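Local coordinates for protein choline dehydrogenase and related flavoproteins (Aspergillus oryzae, PDB 3Q9T) that oxidises formate as a flavin-dependent oxidase of the glucose-methanol-choline oxidoreductase family, carrying 8-formyl-FAD at its catalytic site, at residues 110-122 and 516-530. Sequence-based numbering, arbitrary orientation. Where two conformers were deposited one is given.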
ATOM      1  N   ASP A 110      12.111 -29.340 -17.118  1.00 19.54           N
ATOM      2  CA  ASP A 110      12.419 -29.667 -18.492  1.00 22.47           C
ATOM      3  C   ASP A 110      12.358 -28.433 -19.376  1.00 21.49           C
ATOM      4  O   ASP A 110      13.089 -28.344 -20.353  1.00 22.87           O
ATOM      5  CB  ASP A 110      11.481 -30.755 -19.033  1.00 24.79           C
ATOM      6  CG  ASP A 110      11.941 -32.155 -18.669  1.00 26.78           C
ATOM      7  OD1 ASP A 110      13.106 -32.315 -18.226  1.00 27.31           O
ATOM      8  OD2 ASP A 110      11.139 -33.098 -18.841  1.00 29.53           O
ATOM      9  N   GLN A 111      11.489 -27.479 -19.045  1.00 24.45           N
ATOM     10  CA  GLN A 111      11.359 -26.272 -19.858  0.52 21.76           C
ATOM     11  C   GLN A 111      12.513 -25.298 -19.620  1.00 21.71           C
ATOM     12  O   GLN A 111      12.674 -24.339 -20.355  1.00 28.71           O
ATOM     13  CB  GLN A 111      10.012 -25.585 -19.631  0.52 23.08           C
ATOM     14  CG  GLN A 111       8.816 -26.491 -19.843  0.52 21.88           C
ATOM     15  CD  GLN A 111       8.843 -27.190 -21.183  0.52 26.19           C
ATOM     16  OE1 GLN A 111       8.650 -26.563 -22.223  0.52 31.63           O
ATOM     17  NE2 GLN A 111       9.081 -28.501 -21.167  0.52 28.06           N
ATOM     18  N   TRP A 112      13.319 -25.549 -18.595  1.00 17.73           N
ATOM     19  CA  TRP A 112      14.527 -24.745 -18.426  1.00 24.09           C
ATOM     20  C   TRP A 112      15.444 -24.923 -19.643  1.00 23.92           C
ATOM     21  O   TRP A 112      16.312 -24.089 -19.909  1.00 20.75           O
ATOM     22  CB  TRP A 112      15.279 -25.111 -17.154  1.00 16.78           C
ATOM     23  CG  TRP A 112      14.602 -24.712 -15.861  1.00 19.16           C
ATOM     24  CD1 TRP A 112      13.272 -24.513 -15.652  1.00 22.63           C
ATOM     25  CD2 TRP A 112      15.244 -24.470 -14.600  1.00 18.29           C
ATOM     26  NE1 TRP A 112      13.043 -24.160 -14.342  1.00 16.38           N
ATOM     27  CE2 TRP A 112      14.238 -24.133 -13.676  1.00 16.94           C
ATOM     28  CE3 TRP A 112      16.577 -24.496 -14.170  1.00 19.95           C
ATOM     29  CZ2 TRP A 112      14.517 -23.831 -12.343  1.00 18.99           C
ATOM     30  CZ3 TRP A 112      16.855 -24.203 -12.844  1.00 24.40           C
ATOM     31  CH2 TRP A 112      15.827 -23.871 -11.945  1.00 23.58           C
ATOM     32  N   GLU A 113      15.236 -26.002 -20.395  1.00 22.41           N
ATOM     33  CA  GLU A 113      16.086 -26.276 -21.545  1.00 29.37           C
ATOM     34  C   GLU A 113      16.193 -25.069 -22.475  1.00 22.00           C
ATOM     35  O   GLU A 113      17.246 -24.801 -23.044  1.00 20.43           O
ATOM     36  CB  GLU A 113      15.575 -27.482 -22.338  1.00 27.82           C
ATOM     37  CG  GLU A 113      16.256 -27.607 -23.691  1.00 32.13           C
ATOM     38  CD  GLU A 113      16.108 -28.978 -24.312  1.00 39.44           C
ATOM     39  OE1 GLU A 113      15.406 -29.831 -23.730  1.00 42.62           O
ATOM     40  OE2 GLU A 113      16.709 -29.208 -25.383  1.00 46.76           O
ATOM     41  N   GLU A 114      15.085 -24.356 -22.627  1.00 26.74           N
ATOM     42  CA  GLU A 114      15.016 -23.185 -23.491  1.00 25.59           C
ATOM     43  C   GLU A 114      16.001 -22.111 -23.061  1.00 23.68           C
ATOM     44  O   GLU A 114      16.393 -21.259 -23.854  1.00 25.41           O
ATOM     45  CB  GLU A 114      13.608 -22.615 -23.454  1.00 22.36           C
ATOM     46  CG  GLU A 114      13.421 -21.369 -24.291  1.00 39.72           C
ATOM     47  CD  GLU A 114      12.037 -20.775 -24.112  1.00 46.00           C
ATOM     48  OE1 GLU A 114      11.257 -21.339 -23.313  1.00 44.18           O
ATOM     49  OE2 GLU A 114      11.729 -19.750 -24.762  1.00 58.24           O
ATOM     50  N   PHE A 115      16.404 -22.157 -21.798  1.00 21.86           N
ATOM     51  CA  PHE A 115      17.325 -21.163 -21.276  1.00 17.72           C
ATOM     52  C   PHE A 115      18.711 -21.745 -21.071  1.00 21.85           C
ATOM     53  O   PHE A 115      19.708 -21.086 -21.343  1.00 22.22           O
ATOM     54  CB  PHE A 115      16.793 -20.600 -19.955  1.00 15.61           C
ATOM     55  CG  PHE A 115      15.472 -19.904 -20.089  1.00 17.81           C
ATOM     56  CD1 PHE A 115      15.411 -18.531 -20.282  1.00 16.52           C
ATOM     57  CD2 PHE A 115      14.290 -20.625 -20.047  1.00 15.33           C
ATOM     58  CE1 PHE A 115      14.192 -17.894 -20.404  1.00 24.63           C
ATOM     59  CE2 PHE A 115      13.067 -19.997 -20.175  1.00 15.19           C
ATOM     60  CZ  PHE A 115      13.007 -18.634 -20.352  1.00 18.04           C
ATOM     61  N   GLY A 116      18.780 -22.982 -20.586  1.00 22.70           N
ATOM     62  CA  GLY A 116      20.059 -23.538 -20.174  1.00 26.57           C
ATOM     63  C   GLY A 116      20.550 -24.731 -20.963  1.00 27.58           C
ATOM     64  O   GLY A 116      21.624 -25.266 -20.672  1.00 22.66           O
ATOM     65  N   GLY A 117      19.774 -25.143 -21.963  1.00 23.22           N
ATOM     66  CA  GLY A 117      20.100 -26.337 -22.721  1.00 22.30           C
ATOM     67  C   GLY A 117      19.876 -27.579 -21.878  1.00 26.84           C
ATOM     68  O   GLY A 117      19.371 -27.510 -20.753  1.00 19.44           O
ATOM     69  N   LYS A 118      20.274 -28.725 -22.418  1.00 25.86           N
ATOM     70  CA  LYS A 118      19.926 -30.013 -21.825  1.00 24.51           C
ATOM     71  C   LYS A 118      20.360 -30.176 -20.371  1.00 18.46           C
ATOM     72  O   LYS A 118      19.663 -30.800 -19.582  1.00 23.86           O
ATOM     73  CB  LYS A 118      20.494 -31.162 -22.670  1.00 26.88           C
ATOM     74  CG  LYS A 118      19.463 -32.208 -23.033  1.00 45.08           C
ATOM     75  CD  LYS A 118      18.307 -31.585 -23.809  1.00 42.36           C
ATOM     76  CE  LYS A 118      17.272 -32.634 -24.233  1.00 57.20           C
ATOM     77  NZ  LYS A 118      16.755 -33.444 -23.079  1.00 51.75           N
ATOM     78  N   GLU A 119      21.515 -29.639 -20.010  1.00 18.97           N
ATOM     79  CA  GLU A 119      22.022 -29.862 -18.659  1.00 17.11           C
ATOM     80  C   GLU A 119      21.150 -29.191 -17.587  1.00 20.72           C
ATOM     81  O   GLU A 119      21.257 -29.492 -16.391  1.00 19.47           O
ATOM     82  CB  GLU A 119      23.497 -29.426 -18.551  1.00 21.87           C
ATOM     83  CG  GLU A 119      23.737 -27.915 -18.679  1.00 25.85           C
ATOM     84  CD  GLU A 119      25.221 -27.530 -18.612  1.00 27.48           C
ATOM     85  OE1 GLU A 119      25.928 -27.940 -17.657  1.00 22.96           O
ATOM     86  OE2 GLU A 119      25.680 -26.813 -19.529  1.00 25.52           O
ATOM     87  N   TRP A 120      20.287 -28.273 -18.002  1.00 16.20           N
ATOM     88  CA  TRP A 120      19.342 -27.688 -17.056  1.00 20.45           C
ATOM     89  C   TRP A 120      17.929 -28.227 -17.273  1.00 24.47           C
ATOM     90  O   TRP A 120      16.993 -27.458 -17.466  1.00 28.59           O
ATOM     91  CB  TRP A 120      19.337 -26.162 -17.147  1.00 16.97           C
ATOM     92  CG  TRP A 120      20.594 -25.498 -16.609  1.00 18.76           C
ATOM     93  CD1 TRP A 120      21.673 -25.082 -17.332  1.00 18.10           C
ATOM     94  CD2 TRP A 120      20.880 -25.176 -15.239  1.00 17.88           C
ATOM     95  NE1 TRP A 120      22.615 -24.513 -16.499  1.00 20.85           N
ATOM     96  CE2 TRP A 120      22.155 -24.565 -15.209  1.00 16.89           C
ATOM     97  CE3 TRP A 120      20.190 -25.356 -14.034  1.00 20.21           C
ATOM     98  CZ2 TRP A 120      22.746 -24.128 -14.026  1.00 15.72           C
ATOM     99  CZ3 TRP A 120      20.782 -24.923 -12.854  1.00 17.10           C
ATOM    100  CH2 TRP A 120      22.046 -24.305 -12.860  1.00 17.02           C
ATOM    101  N   THR A 121      17.787 -29.548 -17.267  1.00 20.30           N
ATOM    102  CA  THR A 121      16.470 -30.184 -17.334  1.00 21.91           C
ATOM    103  C   THR A 121      16.312 -31.151 -16.156  1.00 23.59           C
ATOM    104  O   THR A 121      17.256 -31.358 -15.388  1.00 26.19           O
ATOM    105  CB  THR A 121      16.248 -30.929 -18.659  1.00 21.74           C
ATOM    106  OG1 THR A 121      17.293 -31.883 -18.850  1.00 20.40           O
ATOM    107  CG2 THR A 121      16.252 -29.962 -19.821  1.00 25.20           C
ATOM    108  N   TRP A 122      15.129 -31.737 -16.006  1.00 22.34           N
ATOM    109  CA  TRP A 122      14.857 -32.575 -14.845  1.00 20.53           C
ATOM    110  C   TRP A 122      15.949 -33.621 -14.530  1.00 20.69           C
ATOM    111  O   TRP A 122      16.644 -33.527 -13.500  1.00 22.27           O
ATOM    112  CB  TRP A 122      13.465 -33.224 -14.927  1.00 18.90           C
ATOM    113  CG  TRP A 122      13.210 -34.047 -13.718  1.00 20.39           C
ATOM    114  CD1 TRP A 122      13.268 -35.403 -13.631  1.00 20.22           C
ATOM    115  CD2 TRP A 122      12.935 -33.568 -12.390  1.00 18.38           C
ATOM    116  NE1 TRP A 122      13.033 -35.799 -12.340  1.00 19.08           N
ATOM    117  CE2 TRP A 122      12.814 -34.695 -11.561  1.00 16.61           C
ATOM    118  CE3 TRP A 122      12.751 -32.292 -11.832  1.00 22.94           C
ATOM    119  CZ2 TRP A 122      12.528 -34.597 -10.190  1.00 19.82           C
ATOM    120  CZ3 TRP A 122      12.463 -32.194 -10.467  1.00 20.19           C
ATOM    121  CH2 TRP A 122      12.360 -33.344  -9.663  1.00 19.92           C
ATOM    122  N   ARG A 516      18.730 -14.173 -14.926  1.00 15.07           N
ATOM    123  CA  ARG A 516      18.392 -15.536 -15.248  1.00 16.76           C
ATOM    124  C   ARG A 516      19.361 -16.245 -16.179  1.00 22.55           C
ATOM    125  O   ARG A 516      19.991 -15.632 -17.056  1.00 19.87           O
ATOM    126  CB  ARG A 516      16.987 -15.602 -15.833  1.00 14.72           C
ATOM    127  CG  ARG A 516      16.869 -15.085 -17.257  1.00 18.60           C
ATOM    128  CD  ARG A 516      15.394 -15.012 -17.648  1.00 15.63           C
ATOM    129  NE  ARG A 516      15.217 -14.452 -18.971  1.00 19.54           N
ATOM    130  CZ  ARG A 516      14.042 -14.312 -19.568  1.00 18.18           C
ATOM    131  NH1 ARG A 516      12.927 -14.685 -18.946  1.00 15.91           N
ATOM    132  NH2 ARG A 516      13.987 -13.790 -20.784  1.00 16.00           N
ATOM    133  N   LEU A 517      19.471 -17.550 -15.963  1.00 19.04           N
ATOM    134  CA  LEU A 517      20.258 -18.360 -16.863  0.58 17.89           C
ATOM    135  C   LEU A 517      19.679 -18.232 -18.273  1.00 18.00           C
ATOM    136  O   LEU A 517      18.463 -18.084 -18.469  1.00 18.37           O
ATOM    137  CB  LEU A 517      20.347 -19.808 -16.376  0.58 16.94           C
ATOM    138  CG  LEU A 517      19.352 -20.840 -16.885  0.58 16.02           C
ATOM    139  CD1 LEU A 517      19.618 -21.054 -18.337  0.58 19.39           C
ATOM    140  CD2 LEU A 517      19.533 -22.133 -16.133  0.58 13.64           C
ATOM    141  N   SER A 518      20.578 -18.253 -19.251  1.00 17.27           N
ATOM    142  CA  SER A 518      20.186 -18.006 -20.637  1.00 15.44           C
ATOM    143  C   SER A 518      21.272 -18.422 -21.628  1.00 18.63           C
ATOM    144  O   SER A 518      22.410 -18.681 -21.251  1.00 23.46           O
ATOM    145  CB  SER A 518      19.874 -16.518 -20.819  1.00 15.31           C
ATOM    146  OG  SER A 518      21.044 -15.745 -20.597  1.00 19.83           O
ATOM    147  N   LYS A 519      20.929 -18.437 -22.909  1.00 21.02           N
ATOM    148  CA  LYS A 519      21.899 -18.814 -23.930  1.00 27.13           C
ATOM    149  C   LYS A 519      22.721 -17.632 -24.446  1.00 28.64           C
ATOM    150  O   LYS A 519      23.793 -17.831 -24.996  1.00 22.28           O
ATOM    151  CB  LYS A 519      21.213 -19.555 -25.081  1.00 21.93           C
ATOM    152  CG  LYS A 519      20.769 -20.964 -24.679  1.00 28.39           C
ATOM    153  CD  LYS A 519      19.828 -21.575 -25.695  1.00 37.89           C
ATOM    154  CE  LYS A 519      19.650 -23.072 -25.437  1.00 34.67           C
ATOM    155  NZ  LYS A 519      18.497 -23.616 -26.214  1.00 37.07           N
ATOM    156  N   ASN A 520      22.225 -16.412 -24.261  1.00 16.41           N
ATOM    157  CA  ASN A 520      22.945 -15.218 -24.699  1.00 28.08           C
ATOM    158  C   ASN A 520      22.368 -14.006 -24.010  1.00 22.08           C
ATOM    159  O   ASN A 520      21.307 -14.085 -23.397  1.00 23.62           O
ATOM    160  CB  ASN A 520      22.804 -15.024 -26.207  1.00 23.45           C
ATOM    161  CG  ASN A 520      21.366 -14.994 -26.635  1.00 23.03           C
ATOM    162  OD1 ASN A 520      20.609 -14.082 -26.273  1.00 26.25           O
ATOM    163  ND2 ASN A 520      20.962 -16.002 -27.393  1.00 25.93           N
ATOM    164  N   ILE A 521      23.040 -12.870 -24.156  1.00 27.16           N
ATOM    165  CA  ILE A 521      22.679 -11.683 -23.385  1.00 21.80           C
ATOM    166  C   ILE A 521      21.353 -11.065 -23.811  1.00 20.85           C
ATOM    167  O   ILE A 521      20.793 -10.222 -23.105  1.00 24.26           O
ATOM    168  CB  ILE A 521      23.821 -10.635 -23.402  1.00 27.53           C
ATOM    169  CG1 ILE A 521      23.708  -9.695 -22.194  1.00 22.86           C
ATOM    170  CG2 ILE A 521      23.866  -9.885 -24.741  1.00 14.08           C
ATOM    171  CD1 ILE A 521      24.913  -8.814 -22.000  1.00 20.30           C
ATOM    172  N   ASP A 522      20.833 -11.492 -24.956  1.00 25.21           N
ATOM    173  CA  ASP A 522      19.535 -10.996 -25.407  1.00 24.09           C
ATOM    174  C   ASP A 522      18.394 -11.769 -24.773  1.00 23.96           C
ATOM    175  O   ASP A 522      17.232 -11.359 -24.850  1.00 23.39           O
ATOM    176  CB  ASP A 522      19.429 -11.021 -26.933  1.00 27.79           C
ATOM    177  CG  ASP A 522      20.201  -9.883 -27.581  1.00 31.70           C
ATOM    178  OD1 ASP A 522      20.073  -8.739 -27.106  1.00 32.22           O
ATOM    179  OD2 ASP A 522      20.949 -10.129 -28.549  1.00 47.25           O
ATOM    180  N   GLN A 523      18.734 -12.873 -24.121  1.00 24.13           N
ATOM    181  CA  GLN A 523      17.728 -13.694 -23.477  1.00 21.49           C
ATOM    182  C   GLN A 523      17.796 -13.580 -21.962  1.00 19.51           C
ATOM    183  O   GLN A 523      16.774 -13.652 -21.287  1.00 24.10           O
ATOM    184  CB  GLN A 523      17.884 -15.157 -23.900  1.00 21.34           C
ATOM    185  CG  GLN A 523      16.781 -16.068 -23.400  1.00 17.09           C
ATOM    186  CD  GLN A 523      17.068 -17.530 -23.686  1.00 23.54           C
ATOM    187  OE1 GLN A 523      18.227 -17.952 -23.700  1.00 20.79           O
ATOM    188  NE2 GLN A 523      16.015 -18.310 -23.924  1.00 18.06           N
ATOM    189  N   GLY A 524      18.998 -13.410 -21.420  1.00 17.57           N
ATOM    190  CA  GLY A 524      19.162 -13.427 -19.977  1.00 15.92           C
ATOM    191  C   GLY A 524      20.479 -12.812 -19.556  1.00 18.99           C
ATOM    192  O   GLY A 524      21.162 -12.212 -20.380  1.00 15.72           O
ATOM    193  N   VAL A 525      20.836 -12.931 -18.280  1.00 16.04           N
ATOM    194  CA  VAL A 525      22.087 -12.316 -17.841  1.00 15.62           C
ATOM    195  C   VAL A 525      23.288 -13.255 -17.633  1.00 20.26           C
ATOM    196  O   VAL A 525      24.427 -12.827 -17.774  1.00 21.33           O
ATOM    197  CB  VAL A 525      21.911 -11.297 -16.667  1.00 21.42           C
ATOM    198  CG1 VAL A 525      20.442 -10.852 -16.503  1.00 20.95           C
ATOM    199  CG2 VAL A 525      22.508 -11.811 -15.409  1.00 25.20           C
ATOM    200  N   VAL A 526      23.048 -14.524 -17.327  1.00 17.12           N
ATOM    201  CA  VAL A 526      24.150 -15.475 -17.241  1.00 20.55           C
ATOM    202  C   VAL A 526      23.966 -16.632 -18.211  1.00 21.89           C
ATOM    203  O   VAL A 526      22.836 -16.988 -18.564  1.00 19.37           O
ATOM    204  CB  VAL A 526      24.271 -16.086 -15.840  1.00 20.19           C
ATOM    205  CG1 VAL A 526      24.237 -14.990 -14.785  1.00 20.12           C
ATOM    206  CG2 VAL A 526      23.161 -17.106 -15.632  1.00 19.39           C
ATOM    207  N   ASP A 527      25.078 -17.242 -18.606  1.00 17.39           N
ATOM    208  CA  ASP A 527      25.039 -18.359 -19.542  1.00 18.98           C
ATOM    209  C   ASP A 527      24.805 -19.690 -18.822  1.00 25.72           C
ATOM    210  O   ASP A 527      24.641 -19.724 -17.594  1.00 22.96           O
ATOM    211  CB  ASP A 527      26.306 -18.392 -20.431  1.00 16.77           C
ATOM    212  CG  ASP A 527      27.574 -18.753 -19.660  1.00 19.79           C
ATOM    213  OD1 ASP A 527      27.491 -19.210 -18.497  1.00 22.20           O
ATOM    214  OD2 ASP A 527      28.668 -18.593 -20.234  1.00 27.94           O
ATOM    215  N   PRO A 528      24.784 -20.798 -19.582  1.00 21.25           N
ATOM    216  CA  PRO A 528      24.517 -22.076 -18.915  1.00 20.71           C
ATOM    217  C   PRO A 528      25.534 -22.472 -17.842  1.00 18.11           C
ATOM    218  O   PRO A 528      25.215 -23.319 -17.013  1.00 20.53           O
ATOM    219  CB  PRO A 528      24.513 -23.075 -20.076  1.00 25.11           C
ATOM    220  CG  PRO A 528      23.998 -22.277 -21.222  1.00 25.40           C
ATOM    221  CD  PRO A 528      24.660 -20.910 -21.045  1.00 23.99           C
ATOM    222  N   LYS A 529      26.729 -21.891 -17.848  1.00 19.03           N
ATOM    223  CA  LYS A 529      27.689 -22.176 -16.791  1.00 19.47           C
ATOM    224  C   LYS A 529      27.598 -21.105 -15.713  1.00 21.87           C
ATOM    225  O   LYS A 529      28.488 -20.969 -14.880  1.00 24.14           O
ATOM    226  CB  LYS A 529      29.108 -22.275 -17.344  1.00 21.84           C
ATOM    227  CG  LYS A 529      29.231 -23.234 -18.537  1.00 26.65           C
ATOM    228  CD  LYS A 529      28.752 -24.644 -18.202  1.00 24.66           C
ATOM    229  CE  LYS A 529      28.920 -25.563 -19.398  1.00 30.24           C
ATOM    230  NZ  LYS A 529      28.625 -26.961 -19.016  1.00 48.55           N
ATOM    231  N   LEU A 530      26.510 -20.339 -15.761  1.00 17.89           N
ATOM    232  CA  LEU A 530      26.210 -19.346 -14.742  1.00 20.03           C
ATOM    233  C   LEU A 530      27.233 -18.223 -14.759  1.00 19.37           C
ATOM    234  O   LEU A 530      27.361 -17.486 -13.786  1.00 19.13           O
ATOM    235  CB  LEU A 530      26.128 -19.987 -13.350  1.00 13.11           C
ATOM    236  CG  LEU A 530      24.998 -21.005 -13.179  1.00 16.90           C
ATOM    237  CD1 LEU A 530      24.971 -21.523 -11.757  1.00 19.51           C
ATOM    238  CD2 LEU A 530      23.645 -20.383 -13.562  1.00 15.99           C
TER
HETATM  239  O   HOH W   1      13.433 -17.264 -24.104  1.00 38.25           O
HETATM  240  O   HOH W   2      16.737 -21.459 -26.501  1.00 39.06           O
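Trp120 lays its indole against Leu517, Pro528 and Leu530. Its CB brushes Leu517 CD2. With CG anti to the carbonyl carbon (chi1 -71°), the ring turns one face to that methyl: Leu517 CD2, in one of two conformers, sits over the five-membered ring in a CH-pi contact, 3.4 Å from Trp120 CD2. At the edge, Trp120 NE1 donates to Pro528 O at 2.9 Å, nearly straight (170°), in the indole plane and onto a lone pair of the carbonyl, which fixes the rotation of the ring. Farther out, Trp120 CZ2 packs 3.9 Å from Leu530 CD2. In this GMC oxidoreductase the contact joins the short helix 113-116 and the turn after it to the irregular loop leading to strand 538-540, an outermost strand of the parallel five-stranded sheet; the side chain of Leu530 is about 11 Å from the bound 8-formyl-FAD. Helix 555-572 adjoins this end, with its Lys564 making a cation-pi contact with Trp120 and a salt bridge with Glu119. Glu119 also takes Lys529, OE2 offering its syn lone pair to NZ at 3.0 Å. At the other end, Phe115 pushes CE1 over the centre of the Arg516 guanidinium, 3.7 Å from Arg516 CZ, the two planes 59° apart. The same guanidinium grips Gln523 O with NE and NH2. Gln523, extended, uses both ends of its amide: NE2 donates to Glu114 O at 3.0 Å from above the carbonyl plane, while OE1 accepts from Lys519 N at 2.9 Å. One water links Gln523 NE2 to the Glu114 carboxylate, and another joins Glu114 O to Lys519 NZ.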